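Local coordinates for protein apoptosis regulator Bcl-2 homolog (Murid herpesvirus 4, PDB 4MI8) that inhibits host cell apoptosis and starvation-induced autophagy as a viral Bcl-2 homolog, the latter by binding host Beclin 1, at residues 16-21 / 41-46; 23-28 / 107-112. All coordinates share one frame; numbering follows the deposited sequence.

Contact 1. Residues 16-21 / 41-46; sequences TAFLKT and KIITLT
Phe18, Ile42 and Ile43 carry the apolar part of this contact, in which segments 16-21 and 41-46, on helices 8-23 and 33-56 of the Bcl-2-type bundle, cross at -63°, their axes 10.8 Å apart. That spacing is bridged by the phenyl ring. With CG anti to the backbone N (chi1 170°), Phe18 is thrown out toward the second helix, and its CD1-CE1 side enters between two isoleucine branches. Ile42 brings the methyl CG2 to 3.5 Å from Phe18 CE1, while Ile43 offers the methylene CG1, 3.6 Å from the same CE1. The far end of Ile43 passes on to Thr21, where CD1 lies 3.8 Å from the methyl CG2. Thr46 CG2 is a looser neighbour, 4.3 Å from Phe18 CZ. Phe93 of helix 86-103 meets the Phe18 ring edge-to-face.

The hydroxyls of Thr21 and Thr46 bond within their own helices. Thr21 OG1 donates to Ala17 O (2.9 Å) from above the carbonyl plane, and Thr21 N reaches that oxygen from the opposite face. Thr46 OG1 donates to Ile43 O at 2.7 Å. Leu45 of 41-46 packs on an aromatic side chain of the bound Beclin 1 peptide, so the helix receiving Phe18 also meets the ligand. With no hydrogen bond across, the segments meet through carbon, which suggests that shape sets the fit here.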
# COMPACT_ATOMS: atom_id res chain seq x y z
N THR A 16 -5.00 8.92 -0.28
CA THR A 16 -6.04 9.06 -1.28
C THR A 16 -5.38 9.43 -2.63
O THR A 16 -5.79 8.93 -3.67
CB THR A 16 -6.96 10.22 -0.90
OG1 THR A 16 -7.49 10.01 0.41
CG2 THR A 16 -8.14 10.37 -1.97
N ALA A 17 -4.38 10.32 -2.62
CA ALA A 17 -3.74 10.72 -3.88
C ALA A 17 -3.01 9.50 -4.43
O ALA A 17 -3.05 9.27 -5.65
CB ALA A 17 -2.82 11.87 -3.62
N PHE A 18 -2.49 8.63 -3.54
CA PHE A 18 -1.79 7.40 -3.97
C PHE A 18 -2.78 6.51 -4.68
O PHE A 18 -2.50 6.08 -5.80
CB PHE A 18 -1.18 6.64 -2.82
CG PHE A 18 -0.66 5.26 -3.20
CD1 PHE A 18 0.59 5.09 -3.83
CD2 PHE A 18 -1.44 4.10 -2.94
CE1 PHE A 18 1.06 3.79 -4.13
CE2 PHE A 18 -0.97 2.82 -3.24
CZ PHE A 18 0.27 2.66 -3.84
N LEU A 19 -3.93 6.24 -4.05
CA LEU A 19 -4.97 5.35 -4.66
C LEU A 19 -5.58 5.94 -5.96
O LEU A 19 -5.84 5.19 -6.93
CB LEU A 19 -6.07 5.03 -3.67
CG LEU A 19 -5.59 4.31 -2.39
CD1 LEU A 19 -6.76 4.25 -1.37
CD2 LEU A 19 -5.19 2.89 -2.71
N LYS A 20 -5.80 7.24 -5.99
CA LYS A 20 -6.41 7.87 -7.19
C LYS A 20 -5.40 7.78 -8.32
O LYS A 20 -5.78 7.44 -9.47
CB LYS A 20 -6.83 9.34 -6.96
CG LYS A 20 -7.92 9.52 -5.92
CD LYS A 20 -8.42 10.97 -5.79
CE LYS A 20 -9.64 10.98 -4.87
NZ LYS A 20 -10.24 12.32 -4.42
N THR A 21 -4.12 8.02 -8.00
CA THR A 21 -3.05 7.94 -9.02
C THR A 21 -2.96 6.55 -9.60
O THR A 21 -2.93 6.43 -10.80
CB THR A 21 -1.65 8.41 -8.52
OG1 THR A 21 -1.66 9.79 -8.11
CG2 THR A 21 -0.62 8.28 -9.60
N LYS A 41 7.02 8.47 -4.89
CA LYS A 41 7.97 7.77 -4.09
C LYS A 41 7.35 6.41 -3.62
O LYS A 41 7.97 5.34 -3.70
CB LYS A 41 8.34 8.59 -2.91
CG LYS A 41 8.88 7.72 -1.79
CD LYS A 41 9.33 8.68 -0.70
CE LYS A 41 10.01 7.88 0.39
NZ LYS A 41 10.93 8.69 1.22
N ILE A 42 6.10 6.44 -3.18
CA ILE A 42 5.47 5.23 -2.68
C ILE A 42 5.19 4.28 -3.84
O ILE A 42 5.42 3.10 -3.69
CB ILE A 42 4.20 5.56 -1.93
CG1 ILE A 42 4.61 6.32 -0.65
CG2 ILE A 42 3.42 4.25 -1.54
CD1 ILE A 42 3.36 7.02 -0.13
N ILE A 43 4.74 4.76 -5.00
CA ILE A 43 4.50 3.81 -6.09
C ILE A 43 5.83 3.15 -6.46
O ILE A 43 5.88 1.93 -6.63
CB ILE A 43 3.98 4.48 -7.36
CG1 ILE A 43 2.59 5.06 -7.13
CG2 ILE A 43 4.04 3.47 -8.53
CD1 ILE A 43 2.07 5.96 -8.24
N THR A 44 6.92 3.92 -6.54
CA THR A 44 8.27 3.33 -6.88
C THR A 44 8.69 2.26 -5.83
O THR A 44 9.13 1.19 -6.18
CB THR A 44 9.31 4.43 -6.90
OG1 THR A 44 8.93 5.37 -7.86
CG2 THR A 44 10.61 3.92 -7.18
N LEU A 45 8.53 2.53 -4.52
CA LEU A 45 8.86 1.49 -3.51
C LEU A 45 8.00 0.25 -3.77
O LEU A 45 8.49 -0.89 -3.77
CB LEU A 45 8.69 2.02 -2.07
CG LEU A 45 9.64 3.22 -1.81
CD1 LEU A 45 9.35 3.99 -0.51
CD2 LEU A 45 11.06 2.75 -1.89
N THR A 46 6.69 0.45 -4.02
CA THR A 46 5.84 -0.74 -4.27
C THR A 46 6.28 -1.52 -5.48
O THR A 46 6.20 -2.74 -5.48
CB THR A 46 4.30 -0.45 -4.32
OG1 THR A 46 3.96 0.36 -5.45
CG2 THR A 46 3.74 0.24 -3.01

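Contact 2. Residues 23-28 / 107-112; sequences SKVEEL and GSWTED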
# COMPACT_ATOMS: atom_id res chain seq x y z
N SER A 23 -5.15 4.25 -9.52
CA SER A 23 -6.43 4.02 -10.22
C SER A 23 -6.62 4.87 -11.49
O SER A 23 -7.55 4.64 -12.27
CB SER A 23 -7.59 4.22 -9.27
OG SER A 23 -7.52 3.22 -8.30
N LYS A 24 -5.74 5.84 -11.71
CA LYS A 24 -5.82 6.71 -12.89
C LYS A 24 -7.11 7.55 -12.86
O LYS A 24 -7.79 7.63 -13.87
CB LYS A 24 -5.75 5.89 -14.19
CG LYS A 24 -4.44 5.16 -14.38
CD LYS A 24 -4.71 3.95 -15.27
CE LYS A 24 -3.50 3.53 -16.12
NZ LYS A 24 -3.60 3.98 -17.55
N VAL A 25 -7.43 8.13 -11.71
CA VAL A 25 -8.52 9.09 -11.59
C VAL A 25 -8.03 10.44 -11.00
O VAL A 25 -8.77 11.16 -10.30
CB VAL A 25 -9.73 8.53 -10.82
CG1 VAL A 25 -10.27 7.34 -11.54
CG2 VAL A 25 -9.38 8.17 -9.38
N GLU A 26 -6.78 10.79 -11.29
CA GLU A 26 -6.29 12.13 -11.00
C GLU A 26 -5.14 12.46 -11.95
O GLU A 26 -4.10 11.79 -11.91
CB GLU A 26 -5.84 12.27 -9.54
CG GLU A 26 -6.25 13.61 -8.93
CD GLU A 26 -6.06 13.68 -7.40
OE1 GLU A 26 -5.30 12.83 -6.86
OE2 GLU A 26 -6.65 14.59 -6.72
N GLU A 27 -5.36 13.48 -12.79
CA GLU A 27 -4.33 14.09 -13.65
C GLU A 27 -3.15 14.59 -12.84
O GLU A 27 -3.31 15.24 -11.78
CB GLU A 27 -4.90 15.27 -14.42
CG GLU A 27 -4.71 15.23 -15.92
CD GLU A 27 -5.73 14.32 -16.58
OE1 GLU A 27 -6.04 13.24 -15.99
OE2 GLU A 27 -6.20 14.68 -17.69
N LEU A 28 -1.97 14.28 -13.36
CA LEU A 28 -0.71 14.58 -12.67
C LEU A 28 -0.67 16.08 -12.36
O LEU A 28 -0.36 16.50 -11.25
CB LEU A 28 0.48 14.12 -13.54
CG LEU A 28 0.62 12.62 -13.82
CD1 LEU A 28 1.97 12.32 -14.46
CD2 LEU A 28 0.46 11.81 -12.53
N GLY A 107 -9.62 2.61 -14.09
CA GLY A 107 -9.74 4.04 -14.42
C GLY A 107 -10.92 4.76 -13.80
O GLY A 107 -11.39 5.73 -14.35
N SER A 108 -11.39 4.29 -12.65
CA SER A 108 -12.56 4.90 -12.02
C SER A 108 -12.44 5.04 -10.50
O SER A 108 -11.81 4.21 -9.84
CB SER A 108 -13.82 4.10 -12.36
OG SER A 108 -13.81 3.68 -13.72
N TRP A 109 -13.04 6.09 -9.97
CA TRP A 109 -13.08 6.32 -8.54
C TRP A 109 -14.41 5.88 -7.99
O TRP A 109 -15.26 6.72 -7.62
CB TRP A 109 -12.84 7.79 -8.22
CG TRP A 109 -12.44 8.05 -6.79
CD1 TRP A 109 -13.01 8.93 -5.89
CD2 TRP A 109 -11.34 7.41 -6.04
NE1 TRP A 109 -12.37 8.89 -4.68
CE2 TRP A 109 -11.36 7.99 -4.70
CE3 TRP A 109 -10.39 6.45 -6.34
CZ2 TRP A 109 -10.46 7.62 -3.72
CZ3 TRP A 109 -9.48 6.08 -5.35
CH2 TRP A 109 -9.52 6.65 -4.07
N THR A 110 -14.61 4.57 -7.95
CA THR A 110 -15.88 3.98 -7.53
C THR A 110 -15.99 4.04 -6.04
O THR A 110 -15.02 4.42 -5.36
CB THR A 110 -16.01 2.51 -7.96
OG1 THR A 110 -15.16 1.73 -7.13
CG2 THR A 110 -15.60 2.33 -9.42
N GLU A 111 -17.14 3.60 -5.56
CA GLU A 111 -17.45 3.61 -4.14
C GLU A 111 -16.61 2.63 -3.35
O GLU A 111 -16.38 2.87 -2.18
CB GLU A 111 -18.93 3.30 -3.93
CG GLU A 111 -19.87 4.22 -4.73
CD GLU A 111 -19.86 5.69 -4.23
OE1 GLU A 111 -20.26 5.90 -3.05
OE2 GLU A 111 -19.49 6.63 -5.00
N ASP A 112 -16.22 1.52 -3.98
CA ASP A 112 -15.29 0.55 -3.42
C ASP A 112 -13.88 1.10 -3.28
O ASP A 112 -13.18 0.75 -2.32
CB ASP A 112 -15.19 -0.69 -4.29
CG ASP A 112 -16.33 -1.62 -4.09
OD1 ASP A 112 -17.10 -1.43 -3.12
OD2 ASP A 112 -16.45 -2.56 -4.91
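Val25 wedges against the backbone of Ser108 and the indole of Trp109, just after a Schellman motif at Lys24 (phi 64°) has ended helix 8-23. The facing segment leads into helix 111-126, so the contact joins the exit of one bundle helix to the entrance of another. Its tight part centres on the two valine methyls. CG1 presses on the main chain, 3.3 Å from Ser108 C and closer than usual to Ser108 CA. CG2 lies obliquely against the indole, 3.6 Å from Trp109 CE3, with Trp109 CB nearly as near, the two side chains crossing at about a right angle. With chi1 at -162°, the indole extends across Val25 toward Leu19 and Lys20 of helix 8-23.

The solvent side is looser. Lys24 is exposed, and its side chain runs off from the contact at its amine end, while Ser108 turns its CB away from 23-28 and has OG bonded to Pro106 O. No conventional hydrogen bond joins the segments. Gly107, though exposed and at positive phi, comes close at one point through a CA-H...O contact: its CA sits 3.1 Å from Ser23 O, with an angle of 146° at the hydrogen.

How the contacts relate
From the N terminus, the chain runs through residues 16-21 on helix 8-23, turns off into 23-28, and then enters helix 33-56. There contact 1 closes a short loop of 19 intervening residues by bringing 41-46 back to 16-21. Contact 2 closes a far longer one, since 107-112 arrives only after helices 33-56, 68-81 and 86-103. The two closures cross rather than nest, because 23-28 lies between the segments of contact 1 and 107-112 beyond them. Helix 8-23 is common ground: its middle and C-terminal turns pack on helix 33-56, and its exit on the approach to helix 111-126. Lys20 links the two directly, its O probably accepting from Val25 N and its CE packing on Trp109 NE1.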